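Local atomic coordinates of hypothetical protein AGR_L_1239 (Agrobacterium tumefaciens str. C58, PDB entry 1VQS), a protein that is of unknown function but belongs to the NIPSNAP family and adopts a ferredoxin-like fold of the dimeric alpha-beta barrel clan. Residues B[25-28]-B[29-33]; B[68-71]-B[72-76]; B[81-85]-B[86-90]. All coordinates share one frame; numbering follows the deposited sequence.

How the contacts relate
All three contacts are local turns at helix ends, each with an inward and an outward face: Tyr30 and Leu31, Phe69 and Arg75, and Leu82 and Trp88 are buried in contacts 1, 2 and 3, and contact 3 has the most exposed residues. Contact 1 opens helix 27-46, contact 2 opens helix 72-84, and contact 3 closes that helix and starts helix 86-89. Contacts 1 and 2 lie on opposite sides of the chain's centre, with centres about 28 Å apart. Backbone bonds and a water start the helix in contact 1, a serine N-cap in contact 2, an aspartate N-cap in contact 3. Neighbouring subunits reach contacts 1 and 2; none in the assembly touches contact 3.

Contact 1: residues B[25-28]-B[29-33]; sequences GAIP and AYLKV
Ala29, the first residue after Pro28, meets the preceding turn through water 1, which donates to Gly25 O and accepts from Ala29 N at 3.0 Å, so it ties an amide of the first helical turn back to the loop. The Ala29 side chain also lies close to a bound methylpentanediol molecule, probably from the crystallisation liquor. One residue on, Tyr30 N gives a straight bond to Ala26 O, 2.9 Å long, and Tyr30 CB sits against the same carbonyl oxygen. With CG anti to the backbone N (chi1 176°), the ring leaves this turn for the sheet, packing on Tyr20 and Ile63, and its hydroxyl is hydrogen-bonded to Tyr52. Leu31 N bonds to Ile27 O at 2.9 Å. Leu31 also lies alongside Ile27, pointing the same way; in the conformer described here, Leu31 CD1 is 3.6 Å from Ile27 CG2. Both rest on Phe54, and His7 of a second subunit, evidently in the N-terminal histidine tag, packs against both. Lys32 N makes a longer, less straight bond of 3.1 Å to Pro28 O; its CB stays by that oxygen while the far end of the chain turns from the contact. These three bonds are ordinary alpha-helical geometry. What fits a helix start is Pro28, whose missing amide hydrogen costs no helical bond in the first turn, and the water on Ala29 N: this begins the first helix of the ferredoxin-like fold.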
ATOM      1  N   GLY B  25      -6.669 -19.852   0.985  1.00 18.92           N
ATOM      2  CA  GLY B  25      -7.428 -21.024   1.374  1.00 19.13           C
ATOM      3  C   GLY B  25      -6.866 -21.791   2.549  1.00 20.35           C
ATOM      4  O   GLY B  25      -7.395 -22.842   2.908  1.00 20.96           O
ATOM      5  N   ALA B  26      -5.787 -21.290   3.144  1.00 19.00           N
ATOM      6  CA  ALA B  26      -5.099 -22.007   4.216  1.00 20.32           C
ATOM      7  C   ALA B  26      -5.674 -21.842   5.621  1.00 21.17           C
ATOM      8  O   ALA B  26      -5.190 -22.492   6.542  1.00 20.20           O
ATOM      9  CB  ALA B  26      -3.650 -21.604   4.234  1.00 20.45           C
ATOM     10  N   ILE B  27      -6.663 -20.969   5.819  1.00 20.26           N
ATOM     11  CA  ILE B  27      -7.167 -20.731   7.186  1.00 19.30           C
ATOM     12  C   ILE B  27      -7.584 -22.016   7.916  1.00 20.79           C
ATOM     13  O   ILE B  27      -7.132 -22.256   9.032  1.00 20.27           O
ATOM     14  CB  ILE B  27      -8.270 -19.660   7.239  1.00 20.56           C
ATOM     15  CG1 ILE B  27      -7.670 -18.251   7.109  0.50 19.10           C
ATOM     16  CG2 ILE B  27      -9.013 -19.692   8.604  1.00 21.27           C
ATOM     17  CD1 ILE B  27      -8.720 -17.138   7.041  0.50 16.19           C
ATOM     18  N   PRO B  28      -8.418 -22.855   7.298  1.00 21.36           N
ATOM     19  CA  PRO B  28      -8.824 -24.066   8.045  1.00 21.27           C
ATOM     20  C   PRO B  28      -7.646 -24.962   8.437  1.00 19.91           C
ATOM     21  O   PRO B  28      -7.610 -25.427   9.591  1.00 22.34           O
ATOM     22  CB  PRO B  28      -9.781 -24.784   7.086  1.00 21.99           C
ATOM     23  CG  PRO B  28     -10.302 -23.692   6.177  1.00 23.50           C
ATOM     24  CD  PRO B  28      -9.127 -22.740   6.015  1.00 22.22           C
ATOM     25  N   ALA B  29      -6.700 -25.200   7.534  1.00 20.74           N
ATOM     26  CA  ALA B  29      -5.517 -26.008   7.890  1.00 21.16           C
ATOM     27  C   ALA B  29      -4.668 -25.398   8.988  1.00 20.55           C
ATOM     28  O   ALA B  29      -4.183 -26.089   9.900  1.00 22.61           O
ATOM     29  CB  ALA B  29      -4.668 -26.295   6.664  1.00 24.04           C
ATOM     30  N   TYR B  30      -4.494 -24.085   8.903  1.00 19.77           N
ATOM     31  CA  TYR B  30      -3.729 -23.335   9.882  1.00 19.13           C
ATOM     32  C   TYR B  30      -4.365 -23.437  11.260  1.00 21.05           C
ATOM     33  O   TYR B  30      -3.701 -23.742  12.265  1.00 20.29           O
ATOM     34  CB  TYR B  30      -3.607 -21.873   9.418  1.00 19.96           C
ATOM     35  CG  TYR B  30      -2.923 -20.958  10.381  1.00 18.73           C
ATOM     36  CD1 TYR B  30      -3.641 -20.349  11.408  1.00 18.38           C
ATOM     37  CD2 TYR B  30      -1.577 -20.624  10.252  1.00 20.03           C
ATOM     38  CE1 TYR B  30      -3.025 -19.490  12.302  1.00 19.70           C
ATOM     39  CE2 TYR B  30      -0.958 -19.763  11.158  1.00 21.01           C
ATOM     40  CZ  TYR B  30      -1.687 -19.209  12.184  1.00 21.54           C
ATOM     41  OH  TYR B  30      -1.085 -18.350  13.084  1.00 21.24           O
ATOM     42  N   LEU B  31      -5.658 -23.155  11.331  1.00 21.09           N
ATOM     43  CA  LEU B  31      -6.320 -23.157  12.637  1.00 21.07           C
ATOM     44  C   LEU B  31      -6.332 -24.542  13.257  1.00 20.60           C
ATOM     45  O   LEU B  31      -6.220 -24.678  14.486  1.00 20.76           O
ATOM     46  CB  LEU B  31      -7.739 -22.629  12.526  1.00 21.06           C
ATOM     47  CG  LEU B  31      -7.818 -21.136  12.211  1.00 22.64           C
ATOM     48  CD1 LEU B  31      -9.283 -20.789  11.977  1.00 24.02           C
ATOM     49  CD2 LEU B  31      -7.242 -20.286  13.328  1.00 23.79           C
ATOM     50  N   LYS B  32      -6.448 -25.566  12.416  1.00 20.53           N
ATOM     51  CA  LYS B  32      -6.453 -26.938  12.923  1.00 21.12           C
ATOM     52  C   LYS B  32      -5.136 -27.271  13.612  1.00 20.02           C
ATOM     53  O   LYS B  32      -5.117 -27.729  14.746  1.00 21.00           O
ATOM     54  CB  LYS B  32      -6.749 -27.936  11.813  1.00 22.13           C
ATOM     55  CG  LYS B  32      -6.701 -29.392  12.295  1.00 25.02           C
ATOM     56  CD  LYS B  32      -6.800 -30.383  11.137  1.00 28.66           C
ATOM     57  CE  LYS B  32      -8.203 -30.440  10.532  1.00 39.02           C
ATOM     58  NZ  LYS B  32      -9.151 -31.243  11.364  1.00 42.14           N
ATOM     59  N   VAL B  33      -4.031 -27.043  12.914  1.00 19.61           N
ATOM     60  CA  VAL B  33      -2.733 -27.442  13.445  1.00 21.15           C
ATOM     61  C   VAL B  33      -2.303 -26.536  14.611  1.00 21.99           C
ATOM     62  O   VAL B  33      -1.693 -26.997  15.569  1.00 21.29           O
ATOM     63  CB  VAL B  33      -1.669 -27.541  12.324  1.00 23.00           C
ATOM     64  CG1 VAL B  33      -1.187 -26.176  11.901  1.00 21.39           C
ATOM     65  CG2 VAL B  33      -0.494 -28.409  12.766  1.00 22.92           C
TER
HETATM   66  O   HOH W   1      -6.888 -25.040   4.556  1.00 15.02           O

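Contact 2: residues B[68-71]-B[72-76]; sequences AFSS and LDDRA
Phe69 and Arg75 make the apolar half of this turn. Arg75 CB stands over one face of the phenyl ring, 3.8 Å from its centroid and 15° off the normal, a CH-pi contact. Because CG is anti to the backbone N (chi1 170°) and the chain then runs extended to NE, Arg75 CG lies nearly over the ring centre, 3.8 Å from Phe69 CE2, and CD above the CD2-CE2 edge, before NE passes beyond it. The guanidinium ends up steeply inclined to the ring, their planes 82° apart, and finds its charge partners elsewhere: NE pairs with Glu16 of the same chain and NH1 with Glu56 of a neighbouring subunit.

The polar half is built on Ser71. Its OG, held between its own backbone N and carbonyl carbon, accepts from Asp74 N at 3.1 Å and also brushes Asp74 CB. Ser71 O takes the amide of Arg75 at 3.0 Å, the first i to i+4 bond of the helix, and so fixes the backbone from which the arginine crosses the phenyl face. Water 2 bridges Asp74 and the loop, accepting from Ser70 N and donating to Asp74 OD2 at 2.6 Å. That carboxylate oxygen is also in a salt bridge with Arg78, one turn further on, which helps hold it beside the turn.

Farther out, Asp73 is hydrogen-bonded through OD1 to Asp73 N and through OD2 to Ser71 OG of a neighbouring subunit, so the helix start also lies at a subunit interface. The whole is a serine N-cap joining strand 62-69 to helix 72-84, the second strand-to-helix connection of the ferredoxin-like fold.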
ATOM      1  N   ALA B  68      -0.874  -9.822  25.633  1.00 19.82           N
ATOM      2  CA  ALA B  68      -0.636  -8.744  26.623  1.00 19.70           C
ATOM      3  C   ALA B  68       0.639  -9.038  27.377  1.00 19.61           C
ATOM      4  O   ALA B  68       0.855 -10.183  27.775  1.00 21.13           O
ATOM      5  CB  ALA B  68      -1.769  -8.684  27.624  1.00 19.89           C
ATOM      6  N   PHE B  69       1.452  -7.991  27.584  1.00 17.91           N
ATOM      7  CA  PHE B  69       2.727  -8.083  28.325  1.00 18.94           C
ATOM      8  C   PHE B  69       2.851  -6.964  29.346  1.00 19.53           C
ATOM      9  O   PHE B  69       2.385  -5.844  29.097  1.00 20.65           O
ATOM     10  CB  PHE B  69       3.902  -7.976  27.347  1.00 19.85           C
ATOM     11  CG  PHE B  69       3.931  -9.064  26.318  1.00 19.41           C
ATOM     12  CD1 PHE B  69       4.377 -10.314  26.664  1.00 17.90           C
ATOM     13  CD2 PHE B  69       3.521  -8.847  25.017  1.00 19.71           C
ATOM     14  CE1 PHE B  69       4.406 -11.346  25.728  1.00 18.75           C
ATOM     15  CE2 PHE B  69       3.539  -9.872  24.088  1.00 18.75           C
ATOM     16  CZ  PHE B  69       3.998 -11.119  24.440  1.00 19.45           C
ATOM     17  N   SER B  70       3.502  -7.230  30.471  1.00 19.77           N
ATOM     18  CA  SER B  70       3.637  -6.193  31.491  1.00 19.07           C
ATOM     19  C   SER B  70       4.736  -5.192  31.154  1.00 21.41           C
ATOM     20  O   SER B  70       4.729  -4.063  31.672  1.00 22.89           O
ATOM     21  CB  SER B  70       3.921  -6.803  32.868  1.00 20.76           C
ATOM     22  OG  SER B  70       5.007  -7.687  32.783  1.00 23.58           O
ATOM     23  N   SER B  71       5.684  -5.624  30.320  1.00 20.60           N
ATOM     24  CA  SER B  71       6.734  -4.756  29.820  1.00 21.29           C
ATOM     25  C   SER B  71       7.314  -5.328  28.570  1.00 21.09           C
ATOM     26  O   SER B  71       7.179  -6.531  28.319  1.00 21.74           O
ATOM     27  CB  SER B  71       7.854  -4.595  30.838  1.00 22.20           C
ATOM     28  OG  SER B  71       8.636  -5.765  31.008  1.00 23.79           O
ATOM     29  N   LEU B  72       7.962  -4.481  27.773  1.00 21.43           N
ATOM     30  CA  LEU B  72       8.557  -4.959  26.565  1.00 20.75           C
ATOM     31  C   LEU B  72       9.822  -5.752  26.813  1.00 18.30           C
ATOM     32  O   LEU B  72      10.148  -6.619  25.997  1.00 19.68           O
ATOM     33  CB  LEU B  72       8.777  -3.834  25.552  1.00 21.87           C
ATOM     34  CG  LEU B  72       7.449  -3.180  25.116  1.00 23.17           C
ATOM     35  CD1 LEU B  72       7.690  -2.075  24.102  1.00 28.30           C
ATOM     36  CD2 LEU B  72       6.462  -4.165  24.537  1.00 22.37           C
ATOM     37  N   ASP B  73      10.523  -5.494  27.903  1.00 19.85           N
ATOM     38  CA  ASP B  73      11.680  -6.347  28.205  1.00 20.35           C
ATOM     39  C   ASP B  73      11.219  -7.756  28.585  1.00 19.99           C
ATOM     40  O   ASP B  73      11.866  -8.754  28.228  1.00 20.88           O
ATOM     41  CB  ASP B  73      12.594  -5.755  29.274  1.00 21.59           C
ATOM     42  CG  ASP B  73      13.348  -4.499  28.779  1.00 24.42           C
ATOM     43  OD1 ASP B  73      13.089  -4.064  27.657  1.00 28.84           O
ATOM     44  OD2 ASP B  73      14.166  -3.962  29.542  1.00 31.41           O
ATOM     45  N   ASP B  74      10.096  -7.850  29.296  1.00 19.49           N
ATOM     46  CA  ASP B  74       9.538  -9.155  29.614  1.00 19.51           C
ATOM     47  C   ASP B  74       9.052  -9.847  28.348  1.00 19.90           C
ATOM     48  O   ASP B  74       9.281 -11.050  28.151  1.00 20.22           O
ATOM     49  CB  ASP B  74       8.416  -9.061  30.651  1.00 21.03           C
ATOM     50  CG  ASP B  74       7.994 -10.441  31.167  1.00 21.88           C
ATOM     51  OD1 ASP B  74       8.853 -11.214  31.624  1.00 23.07           O
ATOM     52  OD2 ASP B  74       6.811 -10.745  31.073  1.00 22.92           O
ATOM     53  N   ARG B  75       8.396  -9.103  27.462  1.00 18.98           N
ATOM     54  CA  ARG B  75       8.038  -9.682  26.164  1.00 19.76           C
ATOM     55  C   ARG B  75       9.268 -10.282  25.489  1.00 19.26           C
ATOM     56  O   ARG B  75       9.232 -11.366  24.936  1.00 21.34           O
ATOM     57  CB  ARG B  75       7.429  -8.618  25.242  1.00 20.03           C
ATOM     58  CG  ARG B  75       7.253  -9.067  23.800  1.00 20.17           C
ATOM     59  CD  ARG B  75       6.732  -7.915  22.928  1.00 22.16           C
ATOM     60  NE  ARG B  75       6.576  -8.446  21.582  1.00 20.73           N
ATOM     61  CZ  ARG B  75       7.565  -8.641  20.717  1.00 22.62           C
ATOM     62  NH1 ARG B  75       8.789  -8.216  20.986  1.00 24.36           N
ATOM     63  NH2 ARG B  75       7.311  -9.224  19.559  1.00 24.25           N
ATOM     64  N   ALA B  76      10.349  -9.515  25.481  1.00 20.43           N
ATOM     65  CA  ALA B  76      11.556  -9.975  24.795  1.00 20.74           C
ATOM     66  C   ALA B  76      12.089 -11.287  25.385  1.00 20.72           C
ATOM     67  O   ALA B  76      12.474 -12.199  24.659  1.00 21.62           O
ATOM     68  CB  ALA B  76      12.616  -8.907  24.847  1.00 23.01           C
TER
HETATM   69  O   HOH W   2       4.488  -9.841  30.428  1.00 16.48           O

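Contact 3: residues B[81-85]-B[86-90]; sequences RLMAD and PRWLS
An aspartate N-cap turns the chain from the end of helix 72-84 into the short helix 86-89, and Asp85 carries it. Its OD1 accepts from Arg87 N at 2.9 Å, the amide approaching from above the carboxylate plane. The carbonyl oxygen of the same residue is gripped twice: Leu89 N bonds to Asp85 O at 3.0 Å and lies in the carbonyl plane, while Trp88 N reaches it at a poorer angle from above that plane. The other carboxylate oxygen, OD2, is bound by His45 and by water 3, which in turn accepts from Arg87 NH1 at 3.0 Å. Aspartate and arginine lie side by side and are linked by that water, with Asp85 OD2 and Arg87 NH1 not in direct contact.

The second feature is the indole of Trp88, folded back over helix 72-84. Its CG is anti to the backbone N (chi1 -178°), which turns the ring toward Leu82. Leu82 CD1 sits squarely over the five-membered ring, 3.4 Å from its centroid and 10° off the normal, a close CH-pi contact. The selenium of Met83, a selenomethionine, comes instead to the ring edge, with SE 3.8 Å from Trp88 NE1, a Met-aromatic contact. The methyl end of that bent side chain reaches Leu89, whose CD2 also packs on the backbone carbonyl oxygen of Met83 at 3.3 Å.

At the far end Pro86 O takes the Ser90 amide and, in one of the two conformers of Ser90, its OG as well. Leu82 packs on His45 and Leu46, and Trp88 on Gln42 and the ring of Phe91, so the inner side of this corner rests on the C-terminal part of helix 27-46.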
ATOM      1  N   ARG B  81      12.639 -17.277  24.877  1.00 20.69           N
ATOM      2  CA  ARG B  81      12.415 -18.634  25.366  1.00 19.54           C
ATOM      3  C   ARG B  81      11.549 -19.452  24.397  1.00 18.04           C
ATOM      4  O   ARG B  81      11.801 -20.646  24.150  1.00 20.15           O
ATOM      5  CB  ARG B  81      11.795 -18.614  26.765  1.00 18.87           C
ATOM      6  CG  ARG B  81      12.787 -18.138  27.801  1.00 18.27           C
ATOM      7  CD  ARG B  81      12.362 -18.410  29.224  1.00 22.90           C
ATOM      8  NE  ARG B  81      11.118 -17.726  29.564  1.00 22.35           N
ATOM      9  CZ  ARG B  81      11.015 -16.553  30.194  1.00 21.20           C
ATOM     10  NH1 ARG B  81      12.088 -15.877  30.563  1.00 23.12           N
ATOM     11  NH2 ARG B  81       9.811 -16.059  30.442  1.00 21.95           N
ATOM     12  N   LEU B  82      10.537 -18.813  23.816  1.00 18.40           N
ATOM     13  CA  LEU B  82       9.693 -19.451  22.803  1.00 18.89           C
ATOM     14  C   LEU B  82      10.561 -19.943  21.638  1.00 19.25           C
ATOM     15  O   LEU B  82      10.485 -21.100  21.244  1.00 20.23           O
ATOM     16  CB  LEU B  82       8.637 -18.478  22.275  1.00 19.86           C
ATOM     17  CG  LEU B  82       7.751 -18.964  21.104  1.00 20.49           C
ATOM     18  CD1 LEU B  82       6.858 -20.093  21.551  1.00 21.77           C
ATOM     19  CD2 LEU B  82       6.920 -17.812  20.531  1.00 21.16           C
HETATM   20  N   MSE B  83      11.409 -19.055  21.122  1.00 20.98           N
HETATM   21  CA  MSE B  83      12.216 -19.358  19.930  1.00 21.06           C
HETATM   22  C   MSE B  83      13.346 -20.361  20.172  1.00 23.65           C
HETATM   23  O   MSE B  83      13.840 -20.988  19.239  1.00 24.63           O
HETATM   24  CB  MSE B  83      12.728 -18.046  19.311  1.00 23.61           C
HETATM   25  CG  MSE B  83      11.606 -17.107  18.896  1.00 26.18           C
HETATM   26 SE   MSE B  83      10.306 -17.900  17.644  1.00 41.96          SE
HETATM   27  CE  MSE B  83      11.527 -18.738  16.496  1.00 28.02           C
ATOM     28  N   ALA B  84      13.744 -20.530  21.411  1.00 20.68           N
ATOM     29  CA  ALA B  84      14.772 -21.489  21.797  1.00 22.16           C
ATOM     30  C   ALA B  84      14.185 -22.878  22.082  1.00 22.13           C
ATOM     31  O   ALA B  84      14.929 -23.846  22.216  1.00 24.25           O
ATOM     32  CB  ALA B  84      15.517 -20.997  23.025  1.00 24.20           C
ATOM     33  N   ASP B  85      12.861 -22.963  22.256  1.00 19.88           N
ATOM     34  CA  ASP B  85      12.230 -24.250  22.623  1.00 19.03           C
ATOM     35  C   ASP B  85      12.119 -25.181  21.410  1.00 18.22           C
ATOM     36  O   ASP B  85      11.401 -24.861  20.475  1.00 19.16           O
ATOM     37  CB  ASP B  85      10.840 -23.999  23.182  1.00 16.94           C
ATOM     38  CG  ASP B  85      10.152 -25.238  23.683  1.00 19.15           C
ATOM     39  OD1 ASP B  85      10.682 -26.346  23.570  1.00 19.74           O
ATOM     40  OD2 ASP B  85       9.041 -25.085  24.243  1.00 19.76           O
ATOM     41  N   PRO B  86      12.826 -26.327  21.442  1.00 19.28           N
ATOM     42  CA  PRO B  86      12.703 -27.231  20.296  1.00 19.23           C
ATOM     43  C   PRO B  86      11.277 -27.742  20.054  1.00 18.49           C
ATOM     44  O   PRO B  86      10.952 -28.153  18.947  1.00 19.32           O
ATOM     45  CB  PRO B  86      13.646 -28.386  20.632  1.00 20.96           C
ATOM     46  CG  PRO B  86      13.845 -28.340  22.080  1.00 25.61           C
ATOM     47  CD  PRO B  86      13.735 -26.879  22.468  1.00 19.36           C
ATOM     48  N   ARG B  87      10.425 -27.713  21.080  1.00 19.00           N
ATOM     49  CA  ARG B  87       9.023 -28.098  20.890  1.00 18.93           C
ATOM     50  C   ARG B  87       8.296 -27.083  20.009  1.00 19.97           C
ATOM     51  O   ARG B  87       7.361 -27.426  19.286  1.00 22.94           O
ATOM     52  CB  ARG B  87       8.328 -28.250  22.237  1.00 20.95           C
ATOM     53  CG  ARG B  87       8.904 -29.373  23.059  1.00 18.87           C
ATOM     54  CD  ARG B  87       8.171 -29.537  24.410  1.00 22.73           C
ATOM     55  NE  ARG B  87       6.865 -30.160  24.222  1.00 27.63           N
ATOM     56  CZ  ARG B  87       5.752 -29.825  24.871  1.00 29.58           C
ATOM     57  NH1 ARG B  87       5.741 -28.827  25.727  1.00 23.13           N
ATOM     58  NH2 ARG B  87       4.629 -30.485  24.627  1.00 30.96           N
ATOM     59  N   TRP B  88       8.693 -25.829  20.090  1.00 18.37           N
ATOM     60  CA  TRP B  88       8.128 -24.801  19.225  1.00 18.49           C
ATOM     61  C   TRP B  88       8.789 -24.808  17.852  1.00 20.09           C
ATOM     62  O   TRP B  88       8.104 -24.673  16.851  1.00 20.24           O
ATOM     63  CB  TRP B  88       8.273 -23.415  19.845  1.00 20.34           C
ATOM     64  CG  TRP B  88       7.662 -22.292  19.037  1.00 18.27           C
ATOM     65  CD1 TRP B  88       8.329 -21.269  18.425  1.00 20.76           C
ATOM     66  CD2 TRP B  88       6.276 -22.106  18.742  1.00 20.34           C
ATOM     67  NE1 TRP B  88       7.430 -20.438  17.808  1.00 21.78           N
ATOM     68  CE2 TRP B  88       6.169 -20.947  17.968  1.00 20.14           C
ATOM     69  CE3 TRP B  88       5.117 -22.827  19.051  1.00 20.01           C
ATOM     70  CZ2 TRP B  88       4.936 -20.458  17.523  1.00 20.14           C
ATOM     71  CZ3 TRP B  88       3.904 -22.344  18.616  1.00 21.38           C
ATOM     72  CH2 TRP B  88       3.830 -21.178  17.849  1.00 21.57           C
ATOM     73  N   LEU B  89      10.115 -24.984  17.789  1.00 19.05           N
ATOM     74  CA  LEU B  89      10.817 -25.025  16.505  1.00 19.39           C
ATOM     75  C   LEU B  89      10.366 -26.211  15.670  1.00 21.71           C
ATOM     76  O   LEU B  89      10.392 -26.141  14.432  1.00 23.00           O
ATOM     77  CB  LEU B  89      12.313 -25.057  16.729  1.00 19.37           C
ATOM     78  CG  LEU B  89      12.892 -23.831  17.440  1.00 22.62           C
ATOM     79  CD1 LEU B  89      14.333 -24.071  17.816  1.00 22.59           C
ATOM     80  CD2 LEU B  89      12.822 -22.616  16.540  1.00 27.93           C
ATOM     81  N   SER B  90       9.943 -27.288  16.317  1.00 20.34           N
ATOM     82  CA  SER B  90       9.417 -28.459  15.576  1.00 20.32           C
ATOM     83  C   SER B  90       7.968 -28.240  15.143  1.00 21.04           C
ATOM     84  O   SER B  90       7.477 -28.944  14.250  1.00 20.64           O
ATOM     85  CB  SER B  90       9.579 -29.761  16.334  0.50 22.61           C
ATOM     86  OG  SER B  90       8.959 -29.719  17.587  0.50 19.08           O
TER
HETATM   87  O   HOH W   3       7.756 -26.639  26.060  1.00 19.24           O